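Local coordinates for protein fusarinine C esterase sidJ (Aspergillus fumigatus, PDB 6GUP) that hydrolyses the siderophore fusarinine C to fusarinine, an esterase reaction of iron scavenging, while leaving its triacetylated form uncut, at residues 86-89 and 90-94; 259-262 and 263-267; 295-298 and 299-303; 302-306 and 307-311. One frame throughout, in Å; residues are numbered along the deposited sequence.

Interaction 1 of 4, residues 86-89 and 90-94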
loop_
_atom_site.group_PDB
_atom_site.type_symbol
_atom_site.label_atom_id
_atom_site.label_comp_id
_atom_site.label_asym_id
_atom_site.label_seq_id
_atom_site.Cartn_x
_atom_site.Cartn_y
_atom_site.Cartn_z
ATOM N N LEU A 86 11.501 -1.596 -11.406
ATOM C CA LEU A 86 11.097 -2.898 -11.957
ATOM C C LEU A 86 11.911 -4.092 -11.446
ATOM O O LEU A 86 11.366 -5.190 -11.325
ATOM C CB LEU A 86 11.116 -2.886 -13.495
ATOM C CG LEU A 86 9.994 -2.156 -14.244
ATOM C CD1 LEU A 86 10.150 -2.378 -15.741
ATOM C CD2 LEU A 86 8.614 -2.618 -13.793
ATOM N N ASP A 87 13.199 -3.889 -11.160
ATOM C CA ASP A 87 14.040 -4.958 -10.596
ATOM C C ASP A 87 13.555 -5.410 -9.216
ATOM O O ASP A 87 13.490 -6.610 -8.943
ATOM C CB ASP A 87 15.516 -4.529 -10.508
ATOM C CG ASP A 87 16.243 -4.590 -11.851
ATOM O OD1 ASP A 87 15.716 -5.172 -12.824
ATOM O OD2 ASP A 87 17.369 -4.056 -11.926
ATOM N N ARG A 88 13.218 -4.448 -8.360
ATOM C CA ARG A 88 12.697 -4.737 -7.020
ATOM C C ARG A 88 11.286 -5.336 -7.069
ATOM O O ARG A 88 10.976 -6.252 -6.304
ATOM C CB ARG A 88 12.689 -3.464 -6.183
ATOM C CG ARG A 88 12.413 -3.667 -4.698
ATOM C CD ARG A 88 12.365 -2.323 -3.995
ATOM N NE ARG A 88 11.374 -1.443 -4.624
ATOM C CZ ARG A 88 11.413 -0.110 -4.656
ATOM N NH1 ARG A 88 12.403 0.580 -4.087
ATOM N NH2 ARG A 88 10.437 0.551 -5.276
ATOM N N ASP A 89 10.441 -4.798 -7.950
ATOM C CA ASP A 89 9.104 -5.356 -8.222
ATOM C C ASP A 89 9.183 -6.836 -8.550
ATOM O O ASP A 89 8.457 -7.657 -7.985
ATOM C CB ASP A 89 8.451 -4.646 -9.415
ATOM C CG ASP A 89 7.911 -3.280 -9.064
ATOM O OD1 ASP A 89 8.319 -2.711 -8.033
ATOM O OD2 ASP A 89 7.062 -2.780 -9.829
ATOM N N THR A 90 10.079 -7.147 -9.476
ATOM C CA THR A 90 10.313 -8.502 -9.945
ATOM C C THR A 90 10.758 -9.465 -8.828
ATOM O O THR A 90 10.286 -10.605 -8.774
ATOM C CB THR A 90 11.331 -8.465 -11.107
ATOM O OG1 THR A 90 10.687 -7.936 -12.273
ATOM C CG2 THR A 90 11.851 -9.811 -11.424
ATOM N N ASN A 91 11.653 -9.009 -7.953
ATOM C CA ASN A 91 12.113 -9.820 -6.813
ATOM C C ASN A 91 10.976 -10.144 -5.847
ATOM O O ASN A 91 10.885 -11.263 -5.341
ATOM C CB ASN A 91 13.225 -9.102 -6.033
ATOM C CG ASN A 91 14.507 -8.943 -6.834
ATOM O OD1 ASN A 91 15.133 -7.883 -6.805
ATOM N ND2 ASN A 91 14.912 -9.995 -7.539
ATOM N N GLU A 92 10.124 -9.155 -5.595
ATOM C CA GLU A 92 8.998 -9.303 -4.672
ATOM C C GLU A 92 7.874 -10.163 -5.250
ATOM O O GLU A 92 7.227 -10.905 -4.512
ATOM C CB GLU A 92 8.485 -7.927 -4.244
ATOM C CG GLU A 92 9.487 -7.203 -3.352
ATOM C CD GLU A 92 9.225 -5.719 -3.189
ATOM O OE1 GLU A 92 8.271 -5.183 -3.793
ATOM O OE2 GLU A 92 9.991 -5.078 -2.441
ATOM N N ILE A 93 7.650 -10.069 -6.561
ATOM C CA ILE A 93 6.741 -10.985 -7.263
ATOM C C ILE A 93 7.244 -12.425 -7.117
ATOM O O ILE A 93 6.470 -13.323 -6.787
ATOM C CB ILE A 93 6.571 -10.604 -8.757
ATOM C CG1 ILE A 93 5.745 -9.316 -8.874
ATOM C CG2 ILE A 93 5.886 -11.722 -9.541
ATOM C CD1 ILE A 93 5.840 -8.625 -10.219
ATOM N N ALA A 94 8.541 -12.627 -7.348
ATOM C CA ALA A 94 9.173 -13.944 -7.194
ATOM C C ALA A 94 9.022 -14.505 -5.777
ATOM O O ALA A 94 8.764 -15.701 -5.605
ATOM C CB ALA A 94 10.645 -13.875 -7.578
HETATM O O HOH W 1 8.667 -3.000 -5.383
#

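Interaction 2 of 4, residues 259-262 and 263-267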
loop_
_atom_site.group_PDB
_atom_site.type_symbol
_atom_site.label_atom_id
_atom_site.label_comp_id
_atom_site.label_asym_id
_atom_site.label_seq_id
_atom_site.Cartn_x
_atom_site.Cartn_y
_atom_site.Cartn_z
ATOM N N GLU A 259 15.074 -4.498 -33.104
ATOM C CA GLU A 259 16.236 -4.755 -32.247
ATOM C C GLU A 259 15.869 -4.592 -30.769
ATOM O O GLU A 259 16.218 -5.436 -29.946
ATOM C CB GLU A 259 17.410 -3.824 -32.591
ATOM C CG GLU A 259 18.768 -4.380 -32.172
ATOM C CD GLU A 259 19.741 -3.309 -31.709
ATOM O OE1 GLU A 259 19.931 -2.313 -32.438
ATOM O OE2 GLU A 259 20.324 -3.471 -30.615
ATOM N N GLN A 260 15.159 -3.509 -30.453
ATOM C CA GLN A 260 14.732 -3.219 -29.075
ATOM C C GLN A 260 13.694 -4.209 -28.542
ATOM O O GLN A 260 13.767 -4.609 -27.377
ATOM C CB GLN A 260 14.203 -1.786 -28.966
ATOM C CG GLN A 260 15.312 -0.742 -29.035
ATOM C CD GLN A 260 14.848 0.630 -29.498
ATOM O OE1 GLN A 260 13.719 0.811 -29.955
ATOM N NE2 GLN A 260 15.732 1.610 -29.384
ATOM N N LEU A 261 12.740 -4.603 -29.387
ATOM C CA LEU A 261 11.761 -5.640 -29.026
ATOM C C LEU A 261 12.421 -7.007 -28.811
ATOM O O LEU A 261 11.941 -7.802 -28.003
ATOM C CB LEU A 261 10.660 -5.753 -30.087
ATOM C CG LEU A 261 9.752 -4.534 -30.281
ATOM C CD1 LEU A 261 8.849 -4.739 -31.487
ATOM C CD2 LEU A 261 8.924 -4.246 -29.038
ATOM N N GLY A 262 13.512 -7.270 -29.532
ATOM C CA GLY A 262 14.336 -8.462 -29.318
ATOM C C GLY A 262 14.989 -8.537 -27.943
ATOM O O GLY A 262 15.228 -9.631 -27.429
ATOM N N LYS A 263 15.276 -7.375 -27.357
ATOM C CA LYS A 263 15.847 -7.284 -26.006
ATOM C C LYS A 263 14.837 -7.524 -24.881
ATOM O O LYS A 263 15.245 -7.783 -23.748
ATOM C CB LYS A 263 16.514 -5.919 -25.788
ATOM C CG LYS A 263 17.560 -5.566 -26.834
ATOM C CD LYS A 263 18.652 -4.664 -26.287
ATOM C CE LYS A 263 19.587 -4.211 -27.398
ATOM N NZ LYS A 263 20.943 -3.866 -26.889
ATOM N N THR A 264 13.539 -7.425 -25.180
ATOM C CA THR A 264 12.480 -7.588 -24.178
ATOM C C THR A 264 11.595 -8.799 -24.495
ATOM O O THR A 264 11.752 -9.851 -23.873
ATOM C CB THR A 264 11.639 -6.302 -24.049
ATOM O OG1 THR A 264 11.086 -5.952 -25.324
ATOM C CG2 THR A 264 12.508 -5.153 -23.547
ATOM N N PHE A 265 10.692 -8.664 -25.468
ATOM C CA PHE A 265 9.834 -9.784 -25.890
ATOM C C PHE A 265 10.663 -10.960 -26.413
ATOM O O PHE A 265 10.355 -12.117 -26.122
ATOM C CB PHE A 265 8.841 -9.348 -26.972
ATOM C CG PHE A 265 7.729 -8.476 -26.466
ATOM C CD1 PHE A 265 6.570 -9.037 -25.939
ATOM C CD2 PHE A 265 7.830 -7.090 -26.532
ATOM C CE1 PHE A 265 5.537 -8.233 -25.478
ATOM C CE2 PHE A 265 6.801 -6.280 -26.071
ATOM C CZ PHE A 265 5.653 -6.852 -25.544
ATOM N N GLY A 266 11.712 -10.649 -27.176
ATOM C CA GLY A 266 12.635 -11.656 -27.703
ATOM C C GLY A 266 13.439 -12.425 -26.668
ATOM O O GLY A 266 13.867 -13.549 -26.934
ATOM N N MET A 267 13.651 -11.830 -25.493
ATOM C CA MET A 267 14.338 -12.511 -24.386
ATOM C C MET A 267 13.442 -13.432 -23.541
ATOM O O MET A 267 13.951 -14.109 -22.646
ATOM C CB MET A 267 15.039 -11.485 -23.480
ATOM C CG MET A 267 16.202 -10.758 -24.139
ATOM S SD MET A 267 17.542 -11.827 -24.714
ATOM C CE MET A 267 18.114 -12.544 -23.176
#

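Interaction 3 of 4, residues 295-298 and 299-303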
loop_
_atom_site.group_PDB
_atom_site.type_symbol
_atom_site.label_atom_id
_atom_site.label_comp_id
_atom_site.label_asym_id
_atom_site.label_seq_id
_atom_site.Cartn_x
_atom_site.Cartn_y
_atom_site.Cartn_z
ATOM N N LYS A 295 -2.712 -0.521 -33.612
ATOM C CA LYS A 295 -2.679 -1.545 -32.556
ATOM C C LYS A 295 -2.441 -2.958 -33.098
ATOM O O LYS A 295 -1.829 -3.789 -32.423
ATOM C CB LYS A 295 -3.980 -1.531 -31.748
ATOM C CG LYS A 295 -4.247 -0.239 -30.995
ATOM C CD LYS A 295 -5.582 -0.305 -30.273
ATOM C CE LYS A 295 -6.034 1.065 -29.800
ATOM N NZ LYS A 295 -7.410 1.004 -29.241
ATOM N N ASP A 296 -2.933 -3.221 -34.310
ATOM C CA ASP A 296 -2.776 -4.527 -34.962
ATOM C C ASP A 296 -1.330 -4.775 -35.383
ATOM O O ASP A 296 -0.804 -5.874 -35.192
ATOM C CB ASP A 296 -3.699 -4.637 -36.179
ATOM C CG ASP A 296 -5.164 -4.624 -35.797
ATOM O OD1 ASP A 296 -5.618 -5.591 -35.154
ATOM O OD2 ASP A 296 -5.865 -3.651 -36.146
ATOM N N THR A 297 -0.703 -3.752 -35.966
ATOM C CA THR A 297 0.728 -3.783 -36.280
ATOM C C THR A 297 1.552 -3.998 -35.010
ATOM O O THR A 297 2.487 -4.793 -35.010
ATOM C CB THR A 297 1.188 -2.485 -36.982
ATOM O OG1 THR A 297 0.398 -2.273 -38.158
ATOM C CG2 THR A 297 2.667 -2.553 -37.386
ATOM N N LEU A 298 1.187 -3.299 -33.935
ATOM C CA LEU A 298 1.905 -3.393 -32.661
ATOM C C LEU A 298 1.891 -4.812 -32.079
ATOM O O LEU A 298 2.932 -5.306 -31.641
ATOM C CB LEU A 298 1.337 -2.391 -31.645
ATOM C CG LEU A 298 2.062 -2.233 -30.304
ATOM C CD1 LEU A 298 3.528 -1.890 -30.507
ATOM C CD2 LEU A 298 1.375 -1.165 -29.466
ATOM N N LEU A 299 0.725 -5.463 -32.092
ATOM C CA LEU A 299 0.600 -6.852 -31.606
ATOM C C LEU A 299 1.380 -7.862 -32.452
ATOM O O LEU A 299 1.996 -8.777 -31.901
ATOM C CB LEU A 299 -0.873 -7.297 -31.514
ATOM C CG LEU A 299 -1.730 -6.789 -30.349
ATOM C CD1 LEU A 299 -3.124 -7.394 -30.421
ATOM C CD2 LEU A 299 -1.101 -7.086 -28.993
ATOM N N SER A 300 1.342 -7.703 -33.775
ATOM C CA SER A 300 2.073 -8.594 -34.687
ATOM C C SER A 300 3.589 -8.458 -34.533
ATOM O O SER A 300 4.313 -9.451 -34.617
ATOM C CB SER A 300 1.667 -8.345 -36.144
ATOM O OG SER A 300 1.887 -6.997 -36.520
ATOM N N ARG A 301 4.061 -7.233 -34.305
ATOM C CA ARG A 301 5.482 -6.987 -34.036
ATOM C C ARG A 301 5.932 -7.576 -32.692
ATOM O O ARG A 301 7.044 -8.097 -32.589
ATOM C CB ARG A 301 5.798 -5.490 -34.110
ATOM C CG ARG A 301 5.684 -4.931 -35.521
ATOM C CD ARG A 301 6.054 -3.462 -35.581
ATOM N NE ARG A 301 7.495 -3.290 -35.385
ATOM C CZ ARG A 301 8.090 -2.508 -34.478
ATOM N NH1 ARG A 301 7.400 -1.736 -33.632
ATOM N NH2 ARG A 301 9.421 -2.482 -34.434
ATOM N N TRP A 302 5.070 -7.503 -31.676
ATOM C CA TRP A 302 5.332 -8.177 -30.396
ATOM C C TRP A 302 5.296 -9.698 -30.550
ATOM O O TRP A 302 6.139 -10.394 -29.982
ATOM C CB TRP A 302 4.339 -7.746 -29.310
ATOM C CG TRP A 302 4.452 -6.307 -28.873
ATOM C CD1 TRP A 302 5.419 -5.401 -29.224
ATOM C CD2 TRP A 302 3.576 -5.624 -27.971
ATOM N NE1 TRP A 302 5.184 -4.195 -28.611
ATOM C CE2 TRP A 302 4.061 -4.303 -27.834
ATOM C CE3 TRP A 302 2.420 -5.997 -27.271
ATOM C CZ2 TRP A 302 3.429 -3.353 -27.023
ATOM C CZ3 TRP A 302 1.793 -5.050 -26.465
ATOM C CH2 TRP A 302 2.302 -3.744 -26.348
ATOM N N ARG A 303 4.325 -10.204 -31.313
ATOM C CA ARG A 303 4.240 -11.637 -31.617
ATOM C C ARG A 303 5.511 -12.139 -32.297
ATOM O O ARG A 303 6.103 -13.127 -31.859
ATOM C CB ARG A 303 3.017 -11.953 -32.495
ATOM C CG ARG A 303 2.982 -13.393 -32.993
ATOM C CD ARG A 303 1.656 -13.791 -33.616
ATOM N NE ARG A 303 1.676 -15.207 -33.989
ATOM C CZ ARG A 303 0.623 -15.923 -34.389
ATOM N NH1 ARG A 303 -0.590 -15.378 -34.483
ATOM N NH2 ARG A 303 0.786 -17.208 -34.697
#

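Interaction 4 of 4, residues 302-306 and 307-311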
loop_
_atom_site.group_PDB
_atom_site.type_symbol
_atom_site.label_atom_id
_atom_site.label_comp_id
_atom_site.label_asym_id
_atom_site.label_seq_id
_atom_site.Cartn_x
_atom_site.Cartn_y
_atom_site.Cartn_z
ATOM N N TRP A 302 5.070 -7.503 -31.676
ATOM C CA TRP A 302 5.332 -8.177 -30.396
ATOM C C TRP A 302 5.296 -9.698 -30.550
ATOM O O TRP A 302 6.139 -10.394 -29.982
ATOM C CB TRP A 302 4.339 -7.746 -29.310
ATOM C CG TRP A 302 4.452 -6.307 -28.873
ATOM C CD1 TRP A 302 5.419 -5.401 -29.224
ATOM C CD2 TRP A 302 3.576 -5.624 -27.971
ATOM N NE1 TRP A 302 5.184 -4.195 -28.611
ATOM C CE2 TRP A 302 4.061 -4.303 -27.834
ATOM C CE3 TRP A 302 2.420 -5.997 -27.271
ATOM C CZ2 TRP A 302 3.429 -3.353 -27.023
ATOM C CZ3 TRP A 302 1.793 -5.050 -26.465
ATOM C CH2 TRP A 302 2.302 -3.744 -26.348
ATOM N N ARG A 303 4.325 -10.204 -31.313
ATOM C CA ARG A 303 4.240 -11.637 -31.617
ATOM C C ARG A 303 5.511 -12.139 -32.297
ATOM O O ARG A 303 6.103 -13.127 -31.859
ATOM C CB ARG A 303 3.017 -11.953 -32.495
ATOM C CG ARG A 303 2.982 -13.393 -32.993
ATOM C CD ARG A 303 1.656 -13.791 -33.616
ATOM N NE ARG A 303 1.676 -15.207 -33.989
ATOM C CZ ARG A 303 0.623 -15.923 -34.389
ATOM N NH1 ARG A 303 -0.590 -15.378 -34.483
ATOM N NH2 ARG A 303 0.786 -17.208 -34.697
ATOM N N ASN A 304 5.916 -11.452 -33.362
ATOM C CA ASN A 304 7.101 -11.834 -34.139
ATOM C C ASN A 304 8.406 -11.711 -33.344
ATOM O O ASN A 304 9.322 -12.514 -33.534
ATOM C CB ASN A 304 7.187 -11.020 -35.438
ATOM C CG ASN A 304 6.110 -11.401 -36.445
ATOM O OD1 ASN A 304 5.804 -12.580 -36.634
ATOM N ND2 ASN A 304 5.538 -10.400 -37.106
ATOM N N ALA A 305 8.485 -10.713 -32.462
ATOM C CA ALA A 305 9.609 -10.593 -31.525
ATOM C C ALA A 305 9.604 -11.735 -30.506
ATOM O O ALA A 305 10.640 -12.359 -30.270
ATOM C CB ALA A 305 9.575 -9.249 -30.814
ATOM N N THR A 306 8.434 -12.006 -29.923
ATOM C CA THR A 306 8.255 -13.091 -28.944
ATOM C C THR A 306 8.537 -14.477 -29.538
ATOM O O THR A 306 9.221 -15.293 -28.917
ATOM C CB THR A 306 6.822 -13.085 -28.359
ATOM O OG1 THR A 306 6.518 -11.790 -27.830
ATOM C CG2 THR A 306 6.667 -14.115 -27.243
ATOM N N ASP A 307 8.002 -14.730 -30.732
ATOM C CA ASP A 307 8.141 -16.030 -31.411
ATOM C C ASP A 307 9.395 -16.163 -32.290
ATOM O O ASP A 307 9.616 -17.226 -32.876
ATOM C CB ASP A 307 6.889 -16.319 -32.261
ATOM C CG ASP A 307 5.663 -16.655 -31.419
ATOM O OD1 ASP A 307 5.783 -16.848 -30.188
ATOM O OD2 ASP A 307 4.563 -16.736 -32.003
ATOM N N HIS A 308 10.207 -15.103 -32.375
ATOM C CA HIS A 308 11.423 -15.084 -33.200
ATOM C C HIS A 308 11.135 -15.427 -34.671
ATOM O O HIS A 308 11.838 -16.232 -35.289
ATOM C CB HIS A 308 12.503 -15.996 -32.595
ATOM C CG HIS A 308 12.990 -15.539 -31.257
ATOM N ND1 HIS A 308 14.197 -14.896 -31.087
ATOM C CD2 HIS A 308 12.427 -15.614 -30.029
ATOM C CE1 HIS A 308 14.361 -14.604 -29.809
ATOM N NE2 HIS A 308 13.302 -15.028 -29.146
ATOM N N ASN A 309 10.083 -14.801 -35.204
ATOM C CA ASN A 309 9.653 -14.956 -36.600
ATOM C C ASN A 309 9.348 -16.414 -36.977
ATOM O O ASN A 309 9.852 -16.930 -37.979
ATOM C CB ASN A 309 10.689 -14.343 -37.556
ATOM C CG ASN A 309 10.996 -12.892 -37.232
ATOM O OD1 ASN A 309 10.114 -12.035 -37.279
ATOM N ND2 ASN A 309 12.253 -12.609 -36.908
ATOM N N GLY A 310 8.526 -17.067 -36.156
ATOM C CA GLY A 310 8.079 -18.442 -36.408
ATOM C C GLY A 310 8.964 -19.567 -35.885
ATOM O O GLY A 310 8.624 -20.740 -36.060
ATOM N N GLU A 311 10.087 -19.228 -35.249
ATOM C CA GLU A 311 10.974 -20.232 -34.646
ATOM C C GLU A 311 10.365 -20.861 -33.390
ATOM O O GLU A 311 10.612 -22.035 -33.107
ATOM C CB GLU A 311 12.343 -19.626 -34.317
ATOM C CG GLU A 311 13.154 -19.242 -35.548
ATOM C CD GLU A 311 14.439 -18.502 -35.217
ATOM O OE1 GLU A 311 14.950 -18.642 -34.085
ATOM O OE2 GLU A 311 14.945 -17.778 -36.099
HETATM O O HOH W 2 4.344 -16.636 -34.660
HETATM O O HOH W 3 6.493 -15.182 -35.523
HETATM O O HOH W 4 11.079 -14.653 -26.872
#

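Interaction 1 of 4, residues 86-89 and 90-94
Thr90 reaches back one turn to Leu86 at the start of helix 86-108 and illustrates how a hydroxyl can double a main-chain bond. Leu86 O accepts the backbone N of Thr90 in the usual helical bond and the side chain as well, with Thr90 OG1 3.0 Å from Leu86 O. The two donors come from opposite faces of the carbonyl plane, the hydroxyl tilted 27° out of it. OG1 can do this because it stands beside its own N (chi1 -73°), folded back over the preceding turn. The bonds from Asn91, Glu92 and Ile93 continue the helix, and Ile93 N lies 2.9 Å from Asp89 O.

A water links the charged side chains. Arg88 and Glu92 run side by side, guanidinium and carboxylate planes 15° apart, yet Arg88 NE and Glu92 OE2 stay 4.5 Å apart, beyond a salt bridge; what touches is Arg88 CG against Glu92 OE2, at 3.6 Å. The water sits in the guanidinium plane at its edge, accepting from Arg88 NE at 3.2 Å. It gives one proton to Asp89 OD1 and one to Glu92 OE1, each 2.7 Å away, so it probably eases the crowding of two acids. Ser76 OG also bonds Asp89 OD1 and Arg88 NH2, while Thr75 OG1 bonds Glu92 OE2.

Towards the core, Asp89 and Ile93 rest on Cys128 of helix 125-134, which follows the probable nucleophile elbow. Linking strands 67-72 and 117-122, helix 86-108 takes the place of helix B in the alpha/beta-hydrolase fold.

Interaction 2 of 4, residues 259-262 and 263-267
Leu261 and Phe265 make a local contact at the C-terminal end of a short helix, where helix 258-262 gives way to the linker before helix 268-271, on the flank of helix 295-307. The main chain widens here, and Leu261 O is the pivot. Gly266 N, five residues on, points at it almost straight (N-H...O 171°) from 3.0 Å within the carbonyl plane. Thr264 N uses the same oxygen from 3.3 Å, but from above that plane, well away from a lone pair. The i+5 bond gives a pi-type turn, and having no side chain at Gly266 lets Gly262 O approach its CA to 3.3 Å.

The turn belongs to the long helical excursion between sheet strands 159-163 and 278-283, a connection in which alpha/beta-hydrolases commonly carry their lid. Its apolar side is formed by Leu261 and Phe265, which lie side by side and point the same way. They touch through Leu261 CD2 and Phe265 CD2, 3.9 Å apart, the methyl coming obliquely to the ring. The ring in turn stacks on Trp302, and Leu130 of helix 125-134 touches it too.

On the exposed side Glu259 and Lys263 also run alongside each other. Lys263 is extended beyond CG, whereas Glu259 bends at chi2 (-145°), which brings Glu259 OE2 to 3.4 Å from Lys263 CE. The salt bridge itself is long, Glu259 OE2 to Lys263 NZ measuring 3.8 Å. Both bonds made by Lys263 N, to Glu259 O and Gln260 O, are weak.

Interaction 3 of 4, residues 295-298 and 299-303
Leu298 and Trp302 lie on the inward side of helix 295-307, the crossover helix of a beta-alpha-beta unit that joins parallel strands 278-283 and 320-322 of the alpha/beta-hydrolase sheet. One turn apart, their side chains cross obliquely in a CH-pi contact: Leu298 CG stands 4.1 Å from the centroid of the six-membered ring, 27° off its normal. CG is anti to the backbone N (chi1 -173°), which swings the isobutyl group along the helix and over the indole. The branches divide the ring between them, Leu298 CD1 lying 3.4 Å from Trp302 NE1 while CD2 faces the benzene part. Leu298 O lies above the same face near its rim; Phe265 stacks against the opposite one, and Phe282 of strand 278-283 meets both Leu298 and Trp302.

The outer side is more polar. Thr297 CG2 touches Arg301 CD at 3.9 Å, and the arginine bends onward at chi3 to bond Leu256 O through NH2. Thr297 O is gripped twice, by Arg301 N at 3.0 Å and by the Ser300 hydroxyl. Both donors reach it from the same face of its plane, Ser300 OG being 2.7 Å from Thr297 O.

Interaction 4 of 4, residues 302-306 and 307-311
Asn304 and Asn309 meet where helix 295-307 ends: Asn309 N donates to Asn304 O at 2.9 Å, in the carbonyl plane and on a lone pair. Their side chains cross at about a right angle, the amide planes 35° apart, with Asn309 OD1 against Asn304 CB. Just before, Asp307 N keeps the helical bond to Arg303 O, at 2.7 Å. A weak bond from His308 N to Ala305 O, with the positive phi of His308 (56°), completes a Schellman motif, the classic C-terminal cap, here without glycine at the turning residue. The His308 imidazole has one face over Ala305 O.

Side chains add a second layer around the turn. Arg303 NE and Asp307 OD2 form a long salt bridge at 3.8 Å, their planes nearly perpendicular. A water fills in between, accepting from Arg303 NE at 3.1 Å and donating to Asp307 OD2 at 2.7 Å. The other oxygen, Asp307 OD1, is held by Trp315 N, which, with the water on OD2, probably limits the carboxylate's rotation. Further back, Thr306 OG1 bonds Trp302 O at 2.6 Å. With chi1 at -54° the hydroxyl leans back over its own turn and meets that oxygen from above the carbonyl plane, across from the backbone donor.

Interactions 2, 3 and 4 form one cluster, whereas interaction 1 stands apart, its centre 20 Å from that of interaction 2 and 26-27 Å from the others. Trp302 is common to interactions 3 and 4 and meets interaction 2 through Phe265, with Phe265 CZ 3.4 Å from Trp302 CD2, and through Leu261 CD2, 3.7 Å from Trp302 CD1. A close polar approach, His308 NE2 2.7 Å from Gly266 O, joins the cap of interaction 4 to the turn of interaction 2. Helix 125-134 touches both interactions 1 and 2. It follows the probable nucleophile elbow at Ser123, near Asp89, while Lys295 of interaction 3 touches the probable Ser123-His327-Asp286 triad.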